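Local coordinates for protein polyhedrin (Operophtera brumata cypovirus 19, PDB 5A99) that forms the crystalline matrix of cypovirus polyhedra, the insect virus occlusion bodies in which virus particles are embedded and probably protected outside the host, at residues 29-37 / 48-57; 108-119 / 166-174. All blocks are in the same frame, centred on the assembly; numbering follows the deposited sequence.

Contact 1 of 2, residues 29-37 / 48-57; sequences RDSYIYAHL and IIRAQNPRII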
loop_
_atom_site.group_PDB
_atom_site.type_symbol
_atom_site.label_atom_id
_atom_site.label_comp_id
_atom_site.label_asym_id
_atom_site.label_seq_id
_atom_site.Cartn_x
_atom_site.Cartn_y
_atom_site.Cartn_z
ATOM N N ARG A 29 17.522 -12.392 11.838
ATOM C CA ARG A 29 16.354 -11.533 11.682
ATOM C C ARG A 29 16.681 -10.314 10.829
ATOM O O ARG A 29 15.788 -9.576 10.441
ATOM C CB ARG A 29 15.803 -11.098 13.043
ATOM C CG ARG A 29 14.778 -12.066 13.613
ATOM C CD ARG A 29 15.425 -13.284 14.264
ATOM N NE ARG A 29 14.446 -14.000 15.089
ATOM C CZ ARG A 29 14.307 -13.853 16.403
ATOM N NH1 ARG A 29 15.105 -13.045 17.078
ATOM N NH2 ARG A 29 13.377 -14.540 17.051
ATOM N N ASP A 30 17.961 -10.111 10.534
ATOM C CA ASP A 30 18.385 -8.989 9.704
ATOM C C ASP A 30 18.709 -9.423 8.284
ATOM O O ASP A 30 19.423 -8.730 7.564
ATOM C CB ASP A 30 19.607 -8.310 10.316
ATOM C CG ASP A 30 19.410 -7.981 11.773
ATOM O OD1 ASP A 30 18.331 -7.441 12.135
ATOM O OD2 ASP A 30 20.330 -8.289 12.554
ATOM N N SER A 31 18.193 -10.577 7.894
ATOM C CA SER A 31 18.240 -10.998 6.503
ATOM C C SER A 31 16.823 -10.887 5.953
ATOM O O SER A 31 15.918 -10.434 6.646
ATOM C CB SER A 31 18.767 -12.433 6.371
ATOM O OG SER A 31 17.833 -13.387 6.831
ATOM N N TYR A 32 16.631 -11.314 4.715
ATOM C CA TYR A 32 15.328 -11.197 4.086
ATOM C C TYR A 32 14.597 -12.521 3.882
ATOM O O TYR A 32 15.204 -13.586 3.726
ATOM C CB TYR A 32 15.471 -10.494 2.740
ATOM C CG TYR A 32 15.524 -8.997 2.886
ATOM C CD1 TYR A 32 16.719 -8.361 3.172
ATOM C CD2 TYR A 32 14.380 -8.228 2.766
ATOM C CE1 TYR A 32 16.779 -6.995 3.320
ATOM C CE2 TYR A 32 14.424 -6.866 2.913
ATOM C CZ TYR A 32 15.634 -6.252 3.194
ATOM O OH TYR A 32 15.716 -4.896 3.335
ATOM N N ILE A 33 13.274 -12.438 3.882
ATOM C CA ILE A 33 12.471 -13.501 3.312
ATOM C C ILE A 33 11.914 -12.939 2.017
ATOM O O ILE A 33 11.701 -11.721 1.879
ATOM C CB ILE A 33 11.349 -14.019 4.248
ATOM C CG1 ILE A 33 10.467 -12.878 4.733
ATOM C CG2 ILE A 33 11.944 -14.763 5.423
ATOM C CD1 ILE A 33 9.289 -13.344 5.583
ATOM N N TYR A 34 11.720 -13.834 1.059
ATOM C CA TYR A 34 11.324 -13.443 -0.285
ATOM C C TYR A 34 10.097 -14.223 -0.716
ATOM O O TYR A 34 9.938 -15.408 -0.394
ATOM C CB TYR A 34 12.469 -13.667 -1.289
ATOM C CG TYR A 34 13.703 -12.873 -0.978
ATOM C CD1 TYR A 34 13.800 -11.536 -1.339
ATOM C CD2 TYR A 34 14.776 -13.452 -0.314
ATOM C CE1 TYR A 34 14.921 -10.803 -1.045
ATOM C CE2 TYR A 34 15.900 -12.728 -0.021
ATOM C CZ TYR A 34 15.975 -11.407 -0.399
ATOM O OH TYR A 34 17.100 -10.685 -0.103
ATOM N N ALA A 35 9.234 -13.525 -1.443
ATOM C CA ALA A 35 8.048 -14.105 -2.038
ATOM C C ALA A 35 7.944 -13.617 -3.485
ATOM O O ALA A 35 7.800 -12.419 -3.739
ATOM C CB ALA A 35 6.814 -13.715 -1.243
ATOM N N HIS A 36 8.030 -14.555 -4.422
ATOM C CA HIS A 36 7.929 -14.242 -5.842
ATOM C C HIS A 36 6.617 -14.742 -6.401
ATOM O O HIS A 36 6.261 -15.905 -6.224
ATOM C CB HIS A 36 9.054 -14.901 -6.628
ATOM C CG HIS A 36 10.350 -14.153 -6.589
ATOM N ND1 HIS A 36 11.335 -14.430 -5.672
ATOM C CD2 HIS A 36 10.831 -13.156 -7.372
ATOM C CE1 HIS A 36 12.366 -13.630 -5.878
ATOM N NE2 HIS A 36 12.081 -12.839 -6.898
ATOM N N LEU A 37 5.907 -13.862 -7.092
ATOM C CA LEU A 37 4.766 -14.283 -7.867
ATOM C C LEU A 37 5.177 -14.160 -9.327
ATOM O O LEU A 37 5.421 -13.058 -9.829
ATOM C CB LEU A 37 3.542 -13.427 -7.541
ATOM C CG LEU A 37 2.274 -13.744 -8.336
ATOM C CD1 LEU A 37 1.921 -15.221 -8.271
ATOM C CD2 LEU A 37 1.107 -12.879 -7.832
ATOM N N ILE A 48 7.328 -10.916 -13.381
ATOM C CA ILE A 48 7.794 -11.278 -12.051
ATOM C C ILE A 48 7.440 -10.183 -11.062
ATOM O O ILE A 48 7.706 -9.006 -11.287
ATOM C CB ILE A 48 9.331 -11.520 -12.041
ATOM C CG1 ILE A 48 9.698 -12.582 -13.075
ATOM C CG2 ILE A 48 9.820 -11.935 -10.651
ATOM C CD1 ILE A 48 11.173 -12.967 -13.088
ATOM N N ILE A 49 6.804 -10.583 -9.973
ATOM C CA ILE A 49 6.517 -9.679 -8.867
ATOM C C ILE A 49 7.247 -10.246 -7.660
ATOM O O ILE A 49 7.001 -11.385 -7.266
ATOM C CB ILE A 49 5.008 -9.589 -8.592
ATOM C CG1 ILE A 49 4.275 -9.018 -9.812
ATOM C CG2 ILE A 49 4.719 -8.704 -7.392
ATOM C CD1 ILE A 49 2.789 -9.036 -9.677
ATOM N N ARG A 50 8.180 -9.475 -7.110
ATOM C CA ARG A 50 8.866 -9.876 -5.894
ATOM C C ARG A 50 8.493 -8.990 -4.725
ATOM O O ARG A 50 8.637 -7.759 -4.772
ATOM C CB ARG A 50 10.382 -9.848 -6.038
ATOM C CG ARG A 50 11.092 -10.342 -4.778
ATOM C CD ARG A 50 12.599 -10.313 -4.903
ATOM N NE ARG A 50 13.186 -8.992 -4.671
ATOM C CZ ARG A 50 14.019 -8.378 -5.510
ATOM N NH1 ARG A 50 14.332 -8.946 -6.670
ATOM N NH2 ARG A 50 14.540 -7.189 -5.188
ATOM N N ALA A 51 8.045 -9.644 -3.667
ATOM C CA ALA A 51 7.857 -8.998 -2.377
ATOM C C ALA A 51 8.974 -9.466 -1.458
ATOM O O ALA A 51 9.438 -10.608 -1.554
ATOM C CB ALA A 51 6.529 -9.368 -1.802
ATOM N N GLN A 52 9.397 -8.592 -0.565
ATOM C CA GLN A 52 10.446 -8.936 0.378
ATOM C C GLN A 52 10.353 -8.099 1.640
ATOM O O GLN A 52 9.879 -6.956 1.624
ATOM C CB GLN A 52 11.822 -8.747 -0.264
ATOM C CG GLN A 52 12.219 -7.300 -0.475
ATOM C CD GLN A 52 13.487 -7.143 -1.312
ATOM O OE1 GLN A 52 13.752 -7.933 -2.221
ATOM N NE2 GLN A 52 14.265 -6.103 -1.017
ATOM N N ASN A 53 10.840 -8.673 2.732
ATOM C CA ASN A 53 10.791 -8.030 4.022
ATOM C C ASN A 53 11.701 -8.767 5.002
ATOM O O ASN A 53 11.891 -9.988 4.893
ATOM C CB ASN A 53 9.346 -8.023 4.532
ATOM C CG ASN A 53 9.147 -7.098 5.715
ATOM O OD1 ASN A 53 9.280 -7.505 6.877
ATOM N ND2 ASN A 53 8.829 -5.841 5.428
ATOM N N PRO A 54 12.274 -8.039 5.963
ATOM C CA PRO A 54 13.127 -8.773 6.905
ATOM C C PRO A 54 12.337 -9.702 7.813
ATOM O O PRO A 54 12.928 -10.615 8.391
ATOM C CB PRO A 54 13.822 -7.666 7.714
ATOM C CG PRO A 54 13.100 -6.405 7.407
ATOM C CD PRO A 54 12.119 -6.618 6.315
ATOM N N ARG A 55 11.022 -9.518 7.897
ATOM C CA ARG A 55 10.226 -10.226 8.905
ATOM C C ARG A 55 8.897 -10.797 8.422
ATOM O O ARG A 55 8.571 -11.944 8.717
ATOM C CB ARG A 55 9.946 -9.294 10.075
ATOM C CG ARG A 55 11.155 -9.001 10.927
ATOM C CD ARG A 55 10.771 -8.145 12.110
ATOM N NE ARG A 55 11.913 -7.879 12.970
ATOM C CZ ARG A 55 11.815 -7.474 14.233
ATOM N NH1 ARG A 55 10.616 -7.295 14.794
ATOM N NH2 ARG A 55 12.916 -7.257 14.937
ATOM N N ILE A 56 8.120 -9.997 7.697
ATOM C CA ILE A 56 6.749 -10.369 7.408
ATOM C C ILE A 56 6.284 -9.818 6.069
ATOM O O ILE A 56 6.575 -8.679 5.703
ATOM C CB ILE A 56 5.790 -9.919 8.566
ATOM C CG1 ILE A 56 4.378 -10.501 8.362
ATOM C CG2 ILE A 56 5.760 -8.394 8.706
ATOM C CD1 ILE A 56 3.415 -10.241 9.533
ATOM N N ILE A 57 5.553 -10.649 5.339
ATOM C CA ILE A 57 5.052 -10.278 4.032
ATOM C C ILE A 57 3.563 -10.594 3.966
ATOM O O ILE A 57 3.161 -11.743 4.148
ATOM C CB ILE A 57 5.816 -11.036 2.909
ATOM C CG1 ILE A 57 7.282 -10.588 2.852
ATOM C CG2 ILE A 57 5.145 -10.829 1.544
ATOM C CD1 ILE A 57 8.108 -11.304 1.769
HETATM O O HOH W 1 14.518 -7.484 11.584
#
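Arg50 runs beside the His36 ring from its root outward. Its CB lies 3.5 Å from NE2 of His36, its CG sits over one ring face in a CH-pi contact, 3.7 Å from the centroid of His36, and its CD comes within 3.3 Å of NE2. CG stands opposite the backbone N (chi1 -177°), which carries the chain along the ring; a bend at chi3 (81°) then turns the guanidinium so that NE gives a 2.7 Å hydrogen bond to OE1 of Gln52. The same OE1 meets the edge of the Tyr34 ring in its plane, at CE1. Tyr232 OH ties the two outer ends, bonding both His36 NE2 and Arg50 NH1, while NH2 reaches Asn132 O of the second subunit. On the other face Ile57 CD1 lies 4.1 Å from both Ile33 CG1 and Ala35 CB. At the last pair, Ile33 with Asn53, Asn53 OD1 accepts from the backbone N of Arg55 and of Ile56, which reach it from opposite faces of its amide plane; ND2 bonds to Arg211 O. Six backbone bonds join 33-37 to 48-53 in the regular register of an antiparallel beta hairpin, with an Asx turn at its open end leading strand 46-53 into 56-61.

Contact 2 of 2, residues 108-119 / 166-174; sequences PVSFQFIVQGDV and MAWSYVGKF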
loop_
_atom_site.group_PDB
_atom_site.type_symbol
_atom_site.label_atom_id
_atom_site.label_comp_id
_atom_site.label_asym_id
_atom_site.label_seq_id
_atom_site.Cartn_x
_atom_site.Cartn_y
_atom_site.Cartn_z
ATOM N N PRO A 108 -2.654 -13.729 -17.603
ATOM C CA PRO A 108 -1.648 -14.776 -17.409
ATOM C C PRO A 108 -2.238 -16.161 -17.652
ATOM O O PRO A 108 -3.424 -16.398 -17.412
ATOM C CB PRO A 108 -1.247 -14.604 -15.938
ATOM C CG PRO A 108 -2.477 -14.052 -15.283
ATOM C CD PRO A 108 -3.128 -13.173 -16.322
ATOM N N VAL A 109 -1.403 -17.065 -18.144
ATOM C CA VAL A 109 -1.809 -18.438 -18.374
ATOM C C VAL A 109 -1.688 -19.263 -17.101
ATOM O O VAL A 109 -2.514 -20.129 -16.811
ATOM C CB VAL A 109 -0.921 -19.072 -19.460
ATOM C CG1 VAL A 109 -1.346 -20.508 -19.727
ATOM C CG2 VAL A 109 -0.987 -18.251 -20.722
ATOM N N SER A 110 -0.643 -18.988 -16.333
ATOM C CA SER A 110 -0.346 -19.795 -15.170
ATOM C C SER A 110 0.617 -19.021 -14.296
ATOM O O SER A 110 1.050 -17.912 -14.651
ATOM C CB SER A 110 0.265 -21.136 -15.579
ATOM O OG SER A 110 1.568 -20.937 -16.110
ATOM N N PHE A 111 0.945 -19.603 -13.152
ATOM C CA PHE A 111 1.789 -18.927 -12.179
ATOM C C PHE A 111 2.764 -19.895 -11.500
ATOM O O PHE A 111 2.557 -21.117 -11.486
ATOM C CB PHE A 111 0.905 -18.277 -11.101
ATOM C CG PHE A 111 0.292 -19.271 -10.152
ATOM C CD1 PHE A 111 1.001 -19.720 -9.048
ATOM C CD2 PHE A 111 -0.979 -19.788 -10.378
ATOM C CE1 PHE A 111 0.453 -20.657 -8.185
ATOM C CE2 PHE A 111 -1.535 -20.725 -9.503
ATOM C CZ PHE A 111 -0.813 -21.148 -8.406
ATOM N N GLN A 112 3.829 -19.334 -10.938
ATOM C CA GLN A 112 4.657 -20.044 -9.970
ATOM C C GLN A 112 4.878 -19.122 -8.769
ATOM O O GLN A 112 5.281 -17.960 -8.919
ATOM C CB GLN A 112 5.995 -20.498 -10.576
ATOM C CG GLN A 112 6.983 -21.021 -9.526
ATOM C CD GLN A 112 8.204 -21.741 -10.105
ATOM O OE1 GLN A 112 8.931 -22.426 -9.382
ATOM N NE2 GLN A 112 8.454 -21.558 -11.392
ATOM N N PHE A 113 4.572 -19.631 -7.581
ATOM C CA PHE A 113 4.752 -18.868 -6.351
ATOM C C PHE A 113 5.910 -19.489 -5.583
ATOM O O PHE A 113 5.916 -20.697 -5.335
ATOM C CB PHE A 113 3.452 -18.888 -5.540
ATOM C CG PHE A 113 3.528 -18.157 -4.231
ATOM C CD1 PHE A 113 3.742 -16.784 -4.195
ATOM C CD2 PHE A 113 3.369 -18.834 -3.031
ATOM C CE1 PHE A 113 3.791 -16.102 -2.984
ATOM C CE2 PHE A 113 3.419 -18.155 -1.819
ATOM C CZ PHE A 113 3.637 -16.787 -1.803
ATOM N N ILE A 114 6.903 -18.665 -5.249
ATOM C CA ILE A 114 8.106 -19.126 -4.567
ATOM C C ILE A 114 8.413 -18.286 -3.341
ATOM O O ILE A 114 8.502 -17.056 -3.412
ATOM C CB ILE A 114 9.353 -19.102 -5.492
ATOM C CG1 ILE A 114 9.068 -19.849 -6.795
ATOM C CG2 ILE A 114 10.560 -19.731 -4.788
ATOM C CD1 ILE A 114 9.967 -19.442 -7.920
ATOM N N VAL A 115 8.570 -18.970 -2.212
ATOM C CA VAL A 115 9.006 -18.344 -0.978
ATOM C C VAL A 115 10.404 -18.864 -0.673
ATOM O O VAL A 115 10.701 -20.035 -0.878
ATOM C CB VAL A 115 8.049 -18.642 0.192
ATOM C CG1 VAL A 115 6.683 -18.020 -0.082
ATOM C CG2 VAL A 115 7.931 -20.141 0.429
ATOM N N GLN A 116 11.270 -17.963 -0.239
ATOM C CA GLN A 116 12.666 -18.284 0.014
ATOM C C GLN A 116 13.167 -17.557 1.248
ATOM O O GLN A 116 12.782 -16.420 1.508
ATOM C CB GLN A 116 13.526 -17.894 -1.189
ATOM C CG GLN A 116 15.011 -18.160 -0.987
ATOM C CD GLN A 116 15.860 -17.757 -2.204
ATOM O OE1 GLN A 116 15.481 -18.002 -3.347
ATOM N NE2 GLN A 116 17.014 -17.155 -1.950
ATOM N N GLY A 117 14.044 -18.222 1.988
ATOM C CA GLY A 117 14.553 -17.719 3.245
ATOM C C GLY A 117 14.181 -18.678 4.353
ATOM O O GLY A 117 13.692 -19.780 4.079
ATOM N N ASP A 118 14.430 -18.274 5.600
ATOM C CA ASP A 118 14.046 -19.085 6.744
ATOM C C ASP A 118 12.576 -18.817 6.995
ATOM O O ASP A 118 12.203 -18.097 7.927
ATOM C CB ASP A 118 14.875 -18.732 7.984
ATOM C CG ASP A 118 14.573 -19.637 9.157
ATOM O OD1 ASP A 118 14.228 -20.811 8.914
ATOM O OD2 ASP A 118 14.675 -19.177 10.315
ATOM N N VAL A 119 11.730 -19.375 6.140
ATOM C CA VAL A 119 10.317 -19.068 6.236
ATOM C C VAL A 119 9.602 -20.013 7.198
ATOM O O VAL A 119 9.972 -21.181 7.358
ATOM C CB VAL A 119 9.616 -19.100 4.855
ATOM C CG1 VAL A 119 10.365 -18.254 3.856
ATOM C CG2 VAL A 119 9.488 -20.493 4.355
ATOM N N MET A 166 15.938 -24.399 0.889
ATOM C CA MET A 166 15.972 -22.975 1.176
ATOM C C MET A 166 14.921 -22.160 0.418
ATOM O O MET A 166 14.756 -20.955 0.657
ATOM C CB MET A 166 17.385 -22.439 0.944
ATOM C CG MET A 166 18.430 -23.157 1.814
ATOM S SD MET A 166 19.958 -22.249 2.113
ATOM C CE MET A 166 19.972 -21.201 0.690
ATOM N N ALA A 167 14.187 -22.820 -0.470
ATOM C CA ALA A 167 13.065 -22.179 -1.139
ATOM C C ALA A 167 11.999 -23.217 -1.454
ATOM O O ALA A 167 12.292 -24.406 -1.560
ATOM C CB ALA A 167 13.530 -21.487 -2.389
ATOM N N TRP A 168 10.760 -22.755 -1.600
ATOM C CA TRP A 168 9.633 -23.630 -1.847
ATOM C C TRP A 168 8.737 -23.091 -2.970
ATOM O O TRP A 168 8.407 -21.889 -3.022
ATOM C CB TRP A 168 8.839 -23.810 -0.554
ATOM C CG TRP A 168 9.620 -24.494 0.515
ATOM C CD1 TRP A 168 9.551 -25.815 0.856
ATOM C CD2 TRP A 168 10.603 -23.909 1.387
ATOM N NE1 TRP A 168 10.419 -26.086 1.881
ATOM C CE2 TRP A 168 11.077 -24.936 2.227
ATOM C CE3 TRP A 168 11.125 -22.625 1.534
ATOM C CZ2 TRP A 168 12.047 -24.716 3.205
ATOM C CZ3 TRP A 168 12.092 -22.408 2.498
ATOM C CH2 TRP A 168 12.544 -23.448 3.322
ATOM N N SER A 169 8.330 -23.996 -3.854
ATOM C CA SER A 169 7.621 -23.615 -5.065
ATOM C C SER A 169 6.250 -24.263 -5.224
ATOM O O SER A 169 6.074 -25.464 -5.001
ATOM C CB SER A 169 8.489 -23.958 -6.275
ATOM O OG SER A 169 7.734 -23.932 -7.463
ATOM N N TYR A 170 5.299 -23.445 -5.653
ATOM C CA TYR A 170 3.933 -23.864 -5.918
ATOM C C TYR A 170 3.529 -23.315 -7.285
ATOM O O TYR A 170 3.811 -22.153 -7.601
ATOM C CB TYR A 170 3.017 -23.306 -4.831
ATOM C CG TYR A 170 1.611 -23.838 -4.810
ATOM C CD1 TYR A 170 1.354 -25.171 -4.521
ATOM C CD2 TYR A 170 0.529 -23.002 -5.041
ATOM C CE1 TYR A 170 0.048 -25.659 -4.483
ATOM C CE2 TYR A 170 -0.762 -23.474 -5.010
ATOM C CZ TYR A 170 -1.001 -24.804 -4.740
ATOM O OH TYR A 170 -2.297 -25.270 -4.703
ATOM N N VAL A 171 2.881 -24.148 -8.098
ATOM C CA VAL A 171 2.461 -23.728 -9.422
ATOM C C VAL A 171 1.027 -24.133 -9.740
ATOM O O VAL A 171 0.469 -25.065 -9.151
ATOM C CB VAL A 171 3.406 -24.275 -10.535
ATOM C CG1 VAL A 171 4.863 -24.004 -10.188
ATOM C CG2 VAL A 171 3.200 -25.767 -10.761
ATOM N N GLY A 172 0.433 -23.433 -10.696
ATOM C CA GLY A 172 -0.916 -23.747 -11.118
ATOM C C GLY A 172 -1.311 -22.986 -12.364
ATOM O O GLY A 172 -0.638 -22.031 -12.753
ATOM N N LYS A 173 -2.412 -23.418 -12.980
ATOM C CA LYS A 173 -2.943 -22.793 -14.185
ATOM C C LYS A 173 -4.187 -21.956 -13.895
ATOM O O LYS A 173 -5.072 -22.360 -13.122
ATOM C CB LYS A 173 -3.299 -23.867 -15.221
ATOM C CG LYS A 173 -2.104 -24.616 -15.812
ATOM C CD LYS A 173 -2.560 -25.555 -16.936
ATOM C CE LYS A 173 -1.424 -26.367 -17.520
ATOM N NZ LYS A 173 -1.921 -27.366 -18.524
ATOM N N PHE A 174 -4.265 -20.792 -14.530
ATOM C CA PHE A 174 -5.485 -19.995 -14.475
ATOM C C PHE A 174 -6.431 -20.438 -15.598
ATOM O O PHE A 174 -6.778 -19.647 -16.485
ATOM C CB PHE A 174 -5.181 -18.510 -14.625
ATOM C CG PHE A 174 -4.213 -17.969 -13.608
ATOM C CD1 PHE A 174 -4.579 -17.834 -12.273
ATOM C CD2 PHE A 174 -2.941 -17.566 -13.996
ATOM C CE1 PHE A 174 -3.698 -17.323 -11.356
ATOM C CE2 PHE A 174 -2.061 -17.054 -13.086
ATOM C CZ PHE A 174 -2.435 -16.928 -11.759
HETATM O O HOH W 2 -6.037 -17.256 -17.923
#
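Phe111 lays its ring over Gly172, where the bare backbone of the neighbouring strand leaves the ring room to lie flat. The backbone N of Gly172 lies beneath one face, 3.4 Å from the ring plane, and CE2 of Phe111 is 3.5 Å from CA of Gly172. A Phe111 chi1 of 73°, with CG between the backbone N and carbonyl carbon, swings the ring across the strand. Tyr170 CD2 abuts its edge in plane, 3.9 Å from Phe111 CE1, and Phe174 CZ presses on Phe111 CD2 at 3.5 Å, the two phenylalanine planes turned 44° apart. Phe174 in turn fills the hollow between Phe111 and the Pro108 ring, whose CG touches its CE2 at 3.7 Å. At the far end Trp168 slides past Val119, with CZ3 3.7 Å from CG2, and the Gly117 carbonyl O meets the indole edge. On the opposite face Val171 CG1 packs against Gln112 CB, and Ser169 OG donates to Gln112 OE1 at 2.7 Å; Gln112 NE2 is held by Tyr40 OH and Arg241 O. Backbone bonds such as Phe113 N to Tyr170 O set the antiparallel register. Phe111 and Phe174 are buried, Phe111 against Phe126 and Phe179, Tyr170 is partly exposed, and the Gln112 amide is satisfied at both ends.

From the N terminus, the chain leaves helix 10-25 and enters strand 33-40, which turns back at once into strand 46-53; contact 1 closes this short hairpin loop. Only later does strand 110-116 appear, and contact 2 closes a longer loop, containing strands 125-129 and 157-161, when strand 164-173 returns. The two loops follow in series, neither nested nor crossed. They still meet in one antiparallel sheet, because 33-40 lies next to 110-116: backbone bonds of Tyr34 with Gln116 and of His36 with Ile114 stitch contact 1 to contact 2. Phe187 of the three-stranded sheet touches Ala35, Leu37 and Phe113, and the second subunit reaches both contacts.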